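Local coordinates for protein (R)-specific secondary-alkylsulfatase (Pseudomonas sp., PDB 4AXH) that hydrolyses (R)-secondary alkyl sulfates with strict inversion of configuration, yielding (S)-alcohols and sulfate, as a zinc-dependent homodimeric enzyme of the metallo-beta-lactamase superfamily, at residues 75-84 with 151-159; 89-100 with 238-246. All blocks are in the same frame, centred on the assembly; numbering follows the deposited sequence. Where two conformers were deposited one is given.

Contact 1. Residues 75-84 with 151-159; sequences IKNAEGQVVW and TTAETARAA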
ATOM      1  N   ILE A  75      14.057  35.816   1.205  1.00 37.24           N
ATOM      2  CA  ILE A  75      15.052  35.173   2.029  1.00 33.83           C
ATOM      3  C   ILE A  75      16.054  34.642   0.993  1.00 39.61           C
ATOM      4  O   ILE A  75      15.659  33.966   0.036  1.00 40.50           O
ATOM      5  CB  ILE A  75      14.445  34.059   2.917  1.00 34.13           C
ATOM      6  CG1 ILE A  75      13.427  34.627   3.921  1.00 30.94           C
ATOM      7  CG2 ILE A  75      15.556  33.257   3.634  1.00 33.59           C
ATOM      8  CD1 ILE A  75      12.517  33.556   4.542  1.00 19.70           C
ATOM      9  N   LYS A  76      17.332  34.978   1.161  1.00 36.45           N
ATOM     10  CA  LYS A  76      18.396  34.559   0.252  1.00 36.02           C
ATOM     11  C   LYS A  76      19.333  33.548   0.890  1.00 41.35           C
ATOM     12  O   LYS A  76      19.430  33.470   2.125  1.00 43.51           O
ATOM     13  CB  LYS A  76      19.195  35.784  -0.222  1.00 39.01           C
ATOM     14  CG  LYS A  76      18.431  36.682  -1.193  1.00 45.95           C
ATOM     15  CD  LYS A  76      18.779  38.158  -1.016  1.00 49.49           C
ATOM     16  CE  LYS A  76      17.637  38.976  -0.438  1.00 75.84           C
ATOM     17  NZ  LYS A  76      17.365  38.687   1.012  1.00 86.60           N
ATOM     18  N   ASN A  77      20.028  32.774   0.028  1.00 36.21           N
ATOM     19  CA  ASN A  77      21.030  31.758   0.355  0.50 35.63           C
ATOM     20  C   ASN A  77      22.366  32.490   0.628  1.00 39.73           C
ATOM     21  O   ASN A  77      22.424  33.713   0.462  1.00 40.78           O
ATOM     22  CB  ASN A  77      21.165  30.817  -0.862  0.50 33.64           C
ATOM     23  CG  ASN A  77      22.185  29.717  -0.717  0.50 63.26           C
ATOM     24  OD1 ASN A  77      23.370  29.863  -1.084  0.50 48.94           O
ATOM     25  ND2 ASN A  77      21.753  28.607  -0.135  0.50 59.39           N
ATOM     26  N   ALA A  78      23.459  31.749   1.000  1.00 34.96           N
ATOM     27  CA  ALA A  78      24.797  32.329   1.179  1.00 33.08           C
ATOM     28  C   ALA A  78      25.303  32.933  -0.126  1.00 39.20           C
ATOM     29  O   ALA A  78      25.826  34.051  -0.125  1.00 42.37           O
ATOM     30  CB  ALA A  78      25.769  31.295   1.682  1.00 33.03           C
ATOM     31  N   GLU A  79      25.042  32.260  -1.239  1.00 34.86           N
ATOM     32  CA  GLU A  79      25.447  32.717  -2.582  1.00 34.89           C
ATOM     33  C   GLU A  79      24.584  33.907  -3.130  1.00 42.48           C
ATOM     34  O   GLU A  79      24.754  34.307  -4.290  1.00 42.63           O
ATOM     35  CB  GLU A  79      25.437  31.530  -3.574  1.00 35.20           C
ATOM     36  CG  GLU A  79      26.366  30.390  -3.217  1.00 37.99           C
ATOM     37  CD  GLU A  79      26.602  29.468  -4.399  1.00 84.17           C
ATOM     38  OE1 GLU A  79      27.286  29.882  -5.370  1.00 71.70           O
ATOM     39  OE2 GLU A  79      26.085  28.329  -4.358  1.00 96.26           O
ATOM     40  N   GLY A  80      23.670  34.436  -2.298  1.00 40.08           N
ATOM     41  CA  GLY A  80      22.783  35.548  -2.640  1.00 38.84           C
ATOM     42  C   GLY A  80      21.546  35.195  -3.441  1.00 43.70           C
ATOM     43  O   GLY A  80      20.756  36.096  -3.738  1.00 43.35           O
ATOM     44  N   GLN A  81      21.372  33.885  -3.829  1.00 40.32           N
ATOM     45  CA  GLN A  81      20.214  33.392  -4.603  1.00 39.01           C
ATOM     46  C   GLN A  81      18.964  33.308  -3.710  1.00 46.02           C
ATOM     47  O   GLN A  81      19.066  32.943  -2.539  1.00 46.30           O
ATOM     48  CB  GLN A  81      20.443  32.010  -5.227  1.00 39.05           C
ATOM     49  CG  GLN A  81      21.864  31.613  -5.567  1.00 43.57           C
ATOM     50  CD  GLN A  81      21.912  30.123  -5.846  1.00 57.63           C
ATOM     51  OE1 GLN A  81      22.012  29.282  -4.941  1.00 48.23           O
ATOM     52  NE2 GLN A  81      21.775  29.752  -7.098  1.00 56.37           N
ATOM     53  N   VAL A  82      17.777  33.593  -4.297  1.00 42.71           N
ATOM     54  CA  VAL A  82      16.475  33.598  -3.621  1.00 40.60           C
ATOM     55  C   VAL A  82      16.079  32.183  -3.209  1.00 41.02           C
ATOM     56  O   VAL A  82      16.135  31.268  -4.031  1.00 40.53           O
ATOM     57  CB  VAL A  82      15.353  34.324  -4.432  1.00 43.04           C
ATOM     58  CG1 VAL A  82      14.151  34.639  -3.546  1.00 41.97           C
ATOM     59  CG2 VAL A  82      15.872  35.609  -5.064  1.00 42.60           C
ATOM     60  N   VAL A  83      15.725  32.026  -1.920  1.00 35.34           N
ATOM     61  CA  VAL A  83      15.307  30.783  -1.268  1.00 35.03           C
ATOM     62  C   VAL A  83      13.780  30.771  -1.107  1.00 37.25           C
ATOM     63  O   VAL A  83      13.147  29.735  -1.336  1.00 34.93           O
ATOM     64  CB  VAL A  83      16.040  30.598   0.109  1.00 38.59           C
ATOM     65  CG1 VAL A  83      15.417  29.501   0.971  1.00 37.98           C
ATOM     66  CG2 VAL A  83      17.504  30.306  -0.103  1.00 38.39           C
ATOM     67  N   TRP A  84      13.220  31.926  -0.658  1.00 31.90           N
ATOM     68  CA  TRP A  84      11.816  32.121  -0.368  1.00 31.50           C
ATOM     69  C   TRP A  84      11.422  33.528  -0.763  1.00 41.79           C
ATOM     70  O   TRP A  84      12.027  34.491  -0.282  1.00 42.31           O
ATOM     71  CB  TRP A  84      11.574  31.936   1.138  1.00 29.26           C
ATOM     72  CG  TRP A  84      10.122  31.821   1.514  1.00 28.57           C
ATOM     73  CD1 TRP A  84       9.353  32.761   2.141  1.00 30.87           C
ATOM     74  CD2 TRP A  84       9.265  30.692   1.273  1.00 27.20           C
ATOM     75  NE1 TRP A  84       8.070  32.276   2.324  1.00 29.70           N
ATOM     76  CE2 TRP A  84       7.991  31.011   1.799  1.00 30.65           C
ATOM     77  CE3 TRP A  84       9.455  29.439   0.669  1.00 27.32           C
ATOM     78  CZ2 TRP A  84       6.935  30.102   1.783  1.00 29.88           C
ATOM     79  CZ3 TRP A  84       8.395  28.550   0.629  1.00 28.79           C
ATOM     80  CH2 TRP A  84       7.160  28.874   1.192  1.00 29.31           C
ATOM     81  N   THR A 151      12.089  23.955   7.034  1.00 26.18           N
ATOM     82  CA  THR A 151      12.672  23.093   5.999  1.00 24.41           C
ATOM     83  C   THR A 151      14.164  23.327   5.776  1.00 28.18           C
ATOM     84  O   THR A 151      14.888  22.385   5.433  1.00 28.68           O
ATOM     85  CB  THR A 151      11.927  23.329   4.650  1.00 24.58           C
ATOM     86  OG1 THR A 151      10.536  23.463   4.882  1.00 23.63           O
ATOM     87  CG2 THR A 151      12.143  22.243   3.661  1.00 22.02           C
ATOM     88  N   THR A 152      14.599  24.593   5.841  1.00 22.83           N
ATOM     89  CA  THR A 152      15.962  24.966   5.516  1.00 21.75           C
ATOM     90  C   THR A 152      16.629  25.809   6.582  1.00 27.61           C
ATOM     91  O   THR A 152      15.956  26.487   7.360  1.00 26.98           O
ATOM     92  CB  THR A 152      15.991  25.648   4.157  1.00 26.62           C
ATOM     93  OG1 THR A 152      15.483  26.981   4.281  1.00 26.52           O
ATOM     94  CG2 THR A 152      15.198  24.884   3.092  1.00 25.69           C
ATOM     95  N   ALA A 153      17.967  25.797   6.605  1.00 26.30           N
ATOM     96  CA  ALA A 153      18.756  26.564   7.571  1.00 25.18           C
ATOM     97  C   ALA A 153      18.519  28.076   7.405  1.00 26.63           C
ATOM     98  O   ALA A 153      18.431  28.812   8.406  1.00 25.81           O
ATOM     99  CB  ALA A 153      20.228  26.212   7.399  1.00 26.14           C
ATOM    100  N   GLU A 154      18.363  28.528   6.138  1.00 22.91           N
ATOM    101  CA  GLU A 154      18.126  29.942   5.792  1.00 23.29           C
ATOM    102  C   GLU A 154      16.767  30.419   6.264  1.00 27.57           C
ATOM    103  O   GLU A 154      16.666  31.536   6.770  1.00 28.04           O
ATOM    104  CB  GLU A 154      18.323  30.212   4.275  1.00 24.46           C
ATOM    105  CG  GLU A 154      19.690  29.821   3.724  1.00 17.36           C
ATOM    106  CD  GLU A 154      19.781  28.372   3.301  1.00 32.67           C
ATOM    107  OE1 GLU A 154      18.857  27.597   3.631  1.00 28.63           O
ATOM    108  OE2 GLU A 154      20.786  27.999   2.656  1.00 39.16           O
ATOM    109  N   THR A 155      15.728  29.563   6.142  1.00 24.56           N
ATOM    110  CA  THR A 155      14.385  29.902   6.608  1.00 24.03           C
ATOM    111  C   THR A 155      14.288  29.869   8.133  1.00 28.17           C
ATOM    112  O   THR A 155      13.753  30.815   8.733  1.00 28.03           O
ATOM    113  CB  THR A 155      13.266  29.242   5.770  1.00 32.42           C
ATOM    114  OG1 THR A 155      13.378  27.827   5.823  1.00 31.64           O
ATOM    115  CG2 THR A 155      13.265  29.708   4.315  1.00 31.48           C
ATOM    116  N   ALA A 156      14.894  28.849   8.767  1.00 26.32           N
ATOM    117  CA  ALA A 156      14.979  28.736  10.232  1.00 27.52           C
ATOM    118  C   ALA A 156      15.599  29.994  10.831  1.00 32.88           C
ATOM    119  O   ALA A 156      15.058  30.571  11.776  1.00 33.84           O
ATOM    120  CB  ALA A 156      15.821  27.537  10.603  1.00 28.67           C
ATOM    121  N   ARG A 157      16.703  30.447  10.232  1.00 31.15           N
ATOM    122  CA  ARG A 157      17.424  31.658  10.626  1.00 32.71           C
ATOM    123  C   ARG A 157      16.573  32.905  10.440  1.00 38.02           C
ATOM    124  O   ARG A 157      16.499  33.725  11.350  1.00 40.81           O
ATOM    125  CB  ARG A 157      18.765  31.772   9.848  1.00 33.58           C
ATOM    126  CG  ARG A 157      19.725  32.819  10.366  1.00 31.12           C
ATOM    127  CD  ARG A 157      20.459  32.403  11.629  1.00 46.01           C
ATOM    128  NE  ARG A 157      19.678  32.629  12.853  1.00 51.83           N
ATOM    129  CZ  ARG A 157      19.567  33.802  13.454  1.00 62.63           C
ATOM    130  NH1 ARG A 157      20.179  34.874  12.951  1.00 61.68           N
ATOM    131  NH2 ARG A 157      18.821  33.928  14.547  1.00 29.62           N
ATOM    132  N   ALA A 158      15.921  33.044   9.282  1.00 31.60           N
ATOM    133  CA  ALA A 158      15.061  34.189   9.008  1.00 29.75           C
ATOM    134  C   ALA A 158      13.864  34.269   9.966  1.00 32.28           C
ATOM    135  O   ALA A 158      13.552  35.355  10.438  1.00 32.85           O
ATOM    136  CB  ALA A 158      14.610  34.172   7.555  1.00 29.77           C
ATOM    137  N   ALA A 159      13.207  33.130  10.257  1.00 28.09           N
ATOM    138  CA  ALA A 159      12.067  33.050  11.187  1.00 27.73           C
ATOM    139  C   ALA A 159      12.457  33.567  12.590  1.00 34.40           C
ATOM    140  O   ALA A 159      11.790  34.448  13.165  1.00 32.16           O
ATOM    141  CB  ALA A 159      11.605  31.614  11.290  1.00 27.97           C
TER
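Ile-75 turns CG1 opposite its carbonyl carbon (chi1 -63°), and the extended chain beyond it carries CD1 onto helix 153-164, 3.7 Å from Ala-158 CB and 3.9 Å from Thr-155 CG2. The other branch, CG2, reaches the backbone, 3.7 Å from Glu-154 O. The Ile-75 and Thr-155 side chains meet at about a right angle. Thr-155 holds OG1 between its backbone N and carbonyl carbon (chi1 60°), which frees the methyl for the hairpin: CG2 touches Ile-75, lies 4.0 Å from Val-83 CG1 and approaches CB of Trp-84. Its hydroxyl works on the helix side, accepting a hydrogen bond from OG1 of Thr-152 at the N-cap position and pairing with Asp-131. The bent chain of Glu-154 lays CG 4.0 Å from Lys-76 O and turns the carboxylate to the start of the turn at Asn-77, while OE1 accepts from Thr-258 N.

The hairpin's shape is set by its own bonds: a type I turn runs from Asn-77 to Gly-80, with an Asx turn in which Glu-79 N donates to Asn-77 OD1, and a classic beta bulge sets both Val-83 and Trp-84 facing Ile-75. This two-stranded hairpin lies against the helix that follows strand 144-147 of the metallo-beta-lactamase sheet, and the Thr-152 side chain is about 8 Å from that of the zinc ligand Asp-183.

Methyl and methylene groups thus make most of the join, while the clear directional bonds stay within each partner or go to neighbours such as Asp-131, so complementary shape probably matters more here than polar pairing.

Contact 2. Residues 89-100 with 238-246; sequences YQFLNDKDAADT and PRGAQAQVD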
ATOM      1  N   TYR A  89       3.659  36.528  -4.932  1.00 42.14           N
ATOM      2  CA  TYR A  89       2.234  36.260  -4.771  1.00 40.30           C
ATOM      3  C   TYR A  89       1.376  37.509  -4.493  1.00 47.49           C
ATOM      4  O   TYR A  89       0.254  37.386  -4.004  1.00 46.12           O
ATOM      5  CB  TYR A  89       2.013  35.160  -3.730  1.00 38.52           C
ATOM      6  CG  TYR A  89       2.671  33.856  -4.108  1.00 37.43           C
ATOM      7  CD1 TYR A  89       2.080  32.993  -5.030  1.00 38.89           C
ATOM      8  CD2 TYR A  89       3.889  33.480  -3.547  1.00 36.84           C
ATOM      9  CE1 TYR A  89       2.703  31.795  -5.406  1.00 39.48           C
ATOM     10  CE2 TYR A  89       4.516  32.281  -3.905  1.00 36.15           C
ATOM     11  CZ  TYR A  89       3.926  31.448  -4.846  1.00 45.47           C
ATOM     12  OH  TYR A  89       4.542  30.272  -5.205  1.00 49.84           O
ATOM     13  N   GLN A  90       1.886  38.700  -4.867  1.00 48.15           N
ATOM     14  CA  GLN A  90       1.226  39.998  -4.693  1.00 48.82           C
ATOM     15  C   GLN A  90      -0.138  40.103  -5.407  1.00 53.99           C
ATOM     16  O   GLN A  90      -1.058  40.716  -4.862  1.00 54.48           O
ATOM     17  CB  GLN A  90       2.146  41.130  -5.137  1.00 50.29           C
ATOM     18  CG  GLN A  90       1.863  42.433  -4.401  1.00 82.55           C
ATOM     19  CD  GLN A  90       2.803  42.643  -3.251  1.00117.18           C
ATOM     20  OE1 GLN A  90       3.714  43.480  -3.325  1.00117.72           O
ATOM     21  NE2 GLN A  90       2.598  41.904  -2.160  1.00109.57           N
ATOM     22  N   PHE A  91      -0.274  39.480  -6.595  1.00 48.80           N
ATOM     23  CA  PHE A  91      -1.503  39.438  -7.398  1.00 47.78           C
ATOM     24  C   PHE A  91      -2.725  38.899  -6.632  1.00 53.49           C
ATOM     25  O   PHE A  91      -3.871  39.157  -7.039  1.00 55.99           O
ATOM     26  CB  PHE A  91      -1.274  38.624  -8.690  1.00 48.95           C
ATOM     27  CG  PHE A  91      -0.882  37.181  -8.465  1.00 50.53           C
ATOM     28  CD1 PHE A  91       0.437  36.826  -8.199  1.00 53.92           C
ATOM     29  CD2 PHE A  91      -1.820  36.171  -8.550  1.00 52.06           C
ATOM     30  CE1 PHE A  91       0.793  35.489  -7.992  1.00 54.12           C
ATOM     31  CE2 PHE A  91      -1.457  34.839  -8.347  1.00 55.08           C
ATOM     32  CZ  PHE A  91      -0.157  34.506  -8.053  1.00 52.85           C
ATOM     33  N   LEU A  92      -2.484  38.157  -5.530  1.00 46.61           N
ATOM     34  CA  LEU A  92      -3.535  37.543  -4.724  1.00 44.86           C
ATOM     35  C   LEU A  92      -4.133  38.473  -3.698  1.00 49.37           C
ATOM     36  O   LEU A  92      -5.298  38.296  -3.329  1.00 49.30           O
ATOM     37  CB  LEU A  92      -3.000  36.282  -4.006  1.00 43.90           C
ATOM     38  CG  LEU A  92      -2.675  35.093  -4.873  1.00 46.74           C
ATOM     39  CD1 LEU A  92      -1.757  34.123  -4.149  1.00 45.50           C
ATOM     40  CD2 LEU A  92      -3.942  34.415  -5.365  1.00 46.93           C
ATOM     41  N   ASN A  93      -3.331  39.407  -3.189  1.00 46.42           N
ATOM     42  CA  ASN A  93      -3.711  40.297  -2.104  1.00 47.84           C
ATOM     43  C   ASN A  93      -4.860  41.272  -2.291  1.00 56.17           C
ATOM     44  O   ASN A  93      -4.820  42.167  -3.161  1.00 54.34           O
ATOM     45  CB  ASN A  93      -2.493  40.978  -1.483  1.00 50.97           C
ATOM     46  CG  ASN A  93      -1.627  40.087  -0.627  1.00 63.49           C
ATOM     47  OD1 ASN A  93      -2.202  39.008  -0.103  1.00 39.39           O
ATOM     48  ND2 ASN A  93      -0.449  40.389  -0.385  1.00 60.96           N
ATOM     49  N   ASP A  94      -5.864  41.116  -1.381  1.00 56.72           N
ATOM     50  CA  ASP A  94      -7.075  41.941  -1.239  1.00 57.80           C
ATOM     51  C   ASP A  94      -7.758  42.221  -2.594  1.00 62.12           C
ATOM     52  O   ASP A  94      -7.948  43.372  -3.011  1.00 62.54           O
ATOM     53  CB  ASP A  94      -6.779  43.222  -0.414  1.00 60.40           C
ATOM     54  CG  ASP A  94      -6.322  42.970   1.026  1.00 77.19           C
ATOM     55  OD1 ASP A  94      -7.042  42.245   1.768  1.00 86.61           O
ATOM     56  OD2 ASP A  94      -5.253  43.509   1.416  1.00 76.98           O
ATOM     57  N   LYS A  95      -8.041  41.119  -3.304  1.00 56.01           N
ATOM     58  CA  LYS A  95      -8.660  41.030  -4.622  1.00 54.15           C
ATOM     59  C   LYS A  95      -9.471  39.717  -4.663  1.00 59.66           C
ATOM     60  O   LYS A  95      -9.357  38.901  -3.736  1.00 62.22           O
ATOM     61  CB  LYS A  95      -7.602  41.046  -5.734  1.00 53.80           C
ATOM     62  CG  LYS A  95      -7.102  42.428  -6.079  1.00 57.85           C
ATOM     63  CD  LYS A  95      -5.950  42.339  -7.081  1.00 79.14           C
ATOM     64  CE  LYS A  95      -4.768  43.222  -6.702  1.00 93.58           C
ATOM     65  NZ  LYS A  95      -3.955  42.678  -5.563  1.00 82.70           N
ATOM     66  N   ASP A  96     -10.330  39.535  -5.683  1.00 52.24           N
ATOM     67  CA  ASP A  96     -11.159  38.331  -5.873  1.00 48.92           C
ATOM     68  C   ASP A  96     -10.567  37.533  -7.020  1.00 46.47           C
ATOM     69  O   ASP A  96      -9.728  38.049  -7.758  1.00 46.89           O
ATOM     70  CB  ASP A  96     -12.643  38.664  -6.113  1.00 49.80           C
ATOM     71  CG  ASP A  96     -13.495  39.016  -4.889  1.00 63.17           C
ATOM     72  OD1 ASP A  96     -12.923  39.467  -3.859  1.00 62.18           O
ATOM     73  OD2 ASP A  96     -14.750  38.901  -4.985  1.00 67.30           O
ATOM     74  N   ALA A  97     -10.949  36.282  -7.144  1.00 39.45           N
ATOM     75  CA  ALA A  97     -10.391  35.368  -8.135  1.00 39.77           C
ATOM     76  C   ALA A  97     -10.469  35.771  -9.604  1.00 47.91           C
ATOM     77  O   ALA A  97     -11.486  36.313 -10.074  1.00 48.13           O
ATOM     78  CB  ALA A  97     -10.944  33.955  -7.939  1.00 39.94           C
ATOM     79  N   ALA A  98      -9.386  35.443 -10.335  1.00 45.85           N
ATOM     80  CA  ALA A  98      -9.280  35.601 -11.778  1.00 45.24           C
ATOM     81  C   ALA A  98     -10.108  34.444 -12.387  1.00 52.75           C
ATOM     82  O   ALA A  98     -10.403  33.459 -11.688  1.00 51.80           O
ATOM     83  CB  ALA A  98      -7.827  35.477 -12.196  1.00 45.31           C
ATOM     84  N   ASP A  99     -10.498  34.567 -13.676  1.00 52.49           N
ATOM     85  CA  ASP A  99     -11.274  33.549 -14.407  1.00 52.91           C
ATOM     86  C   ASP A  99     -10.432  32.272 -14.603  1.00 52.52           C
ATOM     87  O   ASP A  99     -10.983  31.182 -14.788  1.00 50.74           O
ATOM     88  CB  ASP A  99     -11.711  34.119 -15.775  1.00 56.58           C
ATOM     89  CG  ASP A  99     -12.609  35.342 -15.703  1.00 81.93           C
ATOM     90  OD1 ASP A  99     -12.171  36.369 -15.133  1.00 92.32           O
ATOM     91  OD2 ASP A  99     -13.744  35.284 -16.244  1.00 85.00           O
ATOM     92  N   THR A 100      -9.086  32.438 -14.571  1.00 46.91           N
ATOM     93  CA  THR A 100      -8.065  31.402 -14.748  1.00 45.51           C
ATOM     94  C   THR A 100      -7.680  30.667 -13.430  1.00 49.27           C
ATOM     95  O   THR A 100      -6.760  29.849 -13.438  1.00 51.23           O
ATOM     96  CB  THR A 100      -6.851  31.980 -15.461  1.00 47.46           C
ATOM     97  OG1 THR A 100      -6.275  32.956 -14.624  1.00 48.37           O
ATOM     98  CG2 THR A 100      -7.185  32.586 -16.797  1.00 46.84           C
ATOM     99  N   PRO A 238       6.138  29.507 -13.333  1.00 36.68           N
ATOM    100  CA  PRO A 238       6.146  30.878 -12.795  1.00 35.41           C
ATOM    101  C   PRO A 238       4.967  31.140 -11.859  1.00 41.90           C
ATOM    102  O   PRO A 238       4.035  30.354 -11.835  1.00 43.50           O
ATOM    103  CB  PRO A 238       6.008  31.750 -14.060  1.00 35.66           C
ATOM    104  CG  PRO A 238       6.351  30.906 -15.163  1.00 40.47           C
ATOM    105  CD  PRO A 238       5.969  29.527 -14.801  1.00 37.25           C
ATOM    106  N   ARG A 239       4.990  32.258 -11.120  1.00 38.07           N
ATOM    107  CA  ARG A 239       3.902  32.628 -10.230  1.00 36.93           C
ATOM    108  C   ARG A 239       3.011  33.589 -11.001  1.00 48.67           C
ATOM    109  O   ARG A 239       3.502  34.344 -11.858  1.00 50.40           O
ATOM    110  CB  ARG A 239       4.402  33.250  -8.911  1.00 28.64           C
ATOM    111  CG  ARG A 239       5.650  32.599  -8.263  1.00 28.71           C
ATOM    112  CD  ARG A 239       5.674  31.075  -8.305  1.00 35.96           C
ATOM    113  NE  ARG A 239       6.920  30.497  -7.803  1.00 32.71           N
ATOM    114  CZ  ARG A 239       7.254  29.210  -7.903  1.00 50.90           C
ATOM    115  NH1 ARG A 239       6.460  28.357  -8.545  1.00 23.63           N
ATOM    116  NH2 ARG A 239       8.397  28.773  -7.389  1.00 63.70           N
ATOM    117  N   GLY A 240       1.708  33.528 -10.733  1.00 46.64           N
ATOM    118  CA  GLY A 240       0.719  34.353 -11.411  1.00 46.29           C
ATOM    119  C   GLY A 240      -0.580  33.607 -11.618  1.00 49.18           C
ATOM    120  O   GLY A 240      -0.585  32.369 -11.621  1.00 47.30           O
ATOM    121  N   ALA A 241      -1.691  34.372 -11.816  1.00 45.90           N
ATOM    122  CA  ALA A 241      -3.069  33.889 -11.998  1.00 44.98           C
ATOM    123  C   ALA A 241      -3.239  32.892 -13.130  1.00 49.47           C
ATOM    124  O   ALA A 241      -4.193  32.106 -13.095  1.00 49.43           O
ATOM    125  CB  ALA A 241      -4.020  35.058 -12.161  1.00 45.66           C
ATOM    126  N   GLN A 242      -2.303  32.892 -14.114  1.00 46.20           N
ATOM    127  CA  GLN A 242      -2.298  31.967 -15.254  1.00 45.59           C
ATOM    128  C   GLN A 242      -1.352  30.772 -15.029  1.00 46.76           C
ATOM    129  O   GLN A 242      -1.332  29.850 -15.849  1.00 47.28           O
ATOM    130  CB  GLN A 242      -1.946  32.715 -16.551  1.00 46.92           C
ATOM    131  CG  GLN A 242      -3.123  33.466 -17.166  1.00 63.24           C
ATOM    132  CD  GLN A 242      -3.049  33.485 -18.672  1.00 69.04           C
ATOM    133  OE1 GLN A 242      -2.779  34.642 -19.237  1.00 67.85           O
ATOM    134  NE2 GLN A 242      -3.228  32.465 -19.340  1.00 43.01           N
ATOM    135  N   ALA A 243      -0.572  30.792 -13.920  1.00 39.68           N
ATOM    136  CA  ALA A 243       0.397  29.747 -13.573  1.00 37.84           C
ATOM    137  C   ALA A 243       0.331  29.279 -12.056  1.00 42.07           C
ATOM    138  O   ALA A 243      -0.766  28.960 -11.581  1.00 42.27           O
ATOM    139  CB  ALA A 243       1.791  30.193 -13.974  1.00 37.17           C
ATOM    140  N   GLN A 244       1.482  29.231 -11.317  1.00 35.15           N
ATOM    141  CA  GLN A 244       1.546  28.797  -9.926  1.00 34.42           C
ATOM    142  C   GLN A 244       0.943  29.816  -8.975  1.00 38.96           C
ATOM    143  O   GLN A 244       1.338  30.975  -8.996  1.00 40.42           O
ATOM    144  CB  GLN A 244       2.986  28.482  -9.521  1.00 35.84           C
ATOM    145  CG  GLN A 244       3.121  27.299  -8.554  1.00 29.87           C
ATOM    146  CD  GLN A 244       3.105  27.730  -7.115  1.00 33.53           C
ATOM    147  OE1 GLN A 244       3.422  28.875  -6.762  1.00 25.04           O
ATOM    148  NE2 GLN A 244       2.749  26.821  -6.253  1.00 20.49           N
ATOM    149  N   VAL A 245      -0.022  29.397  -8.139  1.00 33.29           N
ATOM    150  CA  VAL A 245      -0.660  30.322  -7.208  1.00 32.75           C
ATOM    151  C   VAL A 245      -0.515  29.955  -5.725  1.00 36.59           C
ATOM    152  O   VAL A 245      -0.466  30.856  -4.882  1.00 36.37           O
ATOM    153  CB  VAL A 245      -2.130  30.684  -7.566  1.00 37.54           C
ATOM    154  CG1 VAL A 245      -2.220  31.363  -8.920  1.00 37.97           C
ATOM    155  CG2 VAL A 245      -3.062  29.479  -7.494  1.00 36.76           C
ATOM    156  N   ASP A 246      -0.492  28.643  -5.402  1.00 32.67           N
ATOM    157  CA  ASP A 246      -0.446  28.135  -4.033  1.00 30.73           C
ATOM    158  C   ASP A 246      -0.130  26.638  -4.021  1.00 30.85           C
ATOM    159  O   ASP A 246      -0.195  25.974  -5.060  1.00 28.46           O
ATOM    160  CB  ASP A 246      -1.828  28.375  -3.358  1.00 32.17           C
ATOM    161  CG  ASP A 246      -1.813  28.315  -1.847  1.00 38.61           C
ATOM    162  OD1 ASP A 246      -1.122  29.147  -1.231  1.00 36.10           O
ATOM    163  OD2 ASP A 246      -2.540  27.465  -1.278  1.00 47.52           O
TER
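Phe-91 lays its ring on Gly-240, and followed outward from CB it gives a compact account of how a short 3-10 turn and a loop can pack. CB points toward the 238-246 loop, and with CG set between the backbone N and the carbonyl carbon (chi1 61°) the ring extends across the turn there. On one side CD1 and then CE1 run over Gly-240; on the other, CD2 lies 3.7 Å from Ala-241 N and CE2 lies 3.6 Å from Val-245 CG1, which comes in at the ring edge. CZ, the tip, ends 3.4 Å from Gly-240 N. Gly-240 CA stands over the face, 3.7 Å from the centroid and 21° off the ring normal, a CH-pi contact offset toward the rim.

Tyr-89 meets the residues flanking the turn, Arg-239, Gln-244 and Val-245. Its OH points at Gln-244 OE1, which lies at the ring edge, near its plane; the bond is modelled too short, so its details are doubtful. The amide is steeply turned against the ring, and its NE2 is hydrogen-bonded to Asn-519 OD1 of helix 515-529. The same OH lies over a face of the Arg-239 guanidinium, whose plane is nearly parallel to the ring; Arg-239 NH1 bonds to Gly-234 O.

At the far end, Ala-98 CB meets Ala-241 CB at 3.8 Å, and Thr-100 OG1 donates to Ala-241 O at 2.7 Å. That donor sits well above the carbonyl plane, 66° out of it, instead of on a lone pair.

The loop itself, which leads from helix 222-233 toward strand 266-268, is closed by its own backbone bonds, including Gly-240 N to Gln-244 O. The core of the contact is a CH-pi contact of a phenylalanine ring with the glycine that opens a type I beta turn, Gly-240 to Ala-243.

In the fold
The segments alternate along the chain, in the order 75-84, 89-100, 151-159, 238-246, so the two contacts are interleaved. Their centres lie 24 Å apart and their nearest atoms about 7 Å, without touching. Contact 1 sets the hairpin of strands 74-76 and 82-85 against helix 153-164, which follows strand 144-147 of the eight-stranded sheet; contact 2 joins loops beside helices 103-111 and 515-529. Both bring an N-terminal segment onto a metallo-beta-lactamase part of the chain. Both lie in the surroundings of the active site: side chain to zinc, Trp-84 is about 11 Å and Asp-246 about 14 Å away, and Asp-246 is about 8 Å, between side chains, from sulfate-binding Tyr-417.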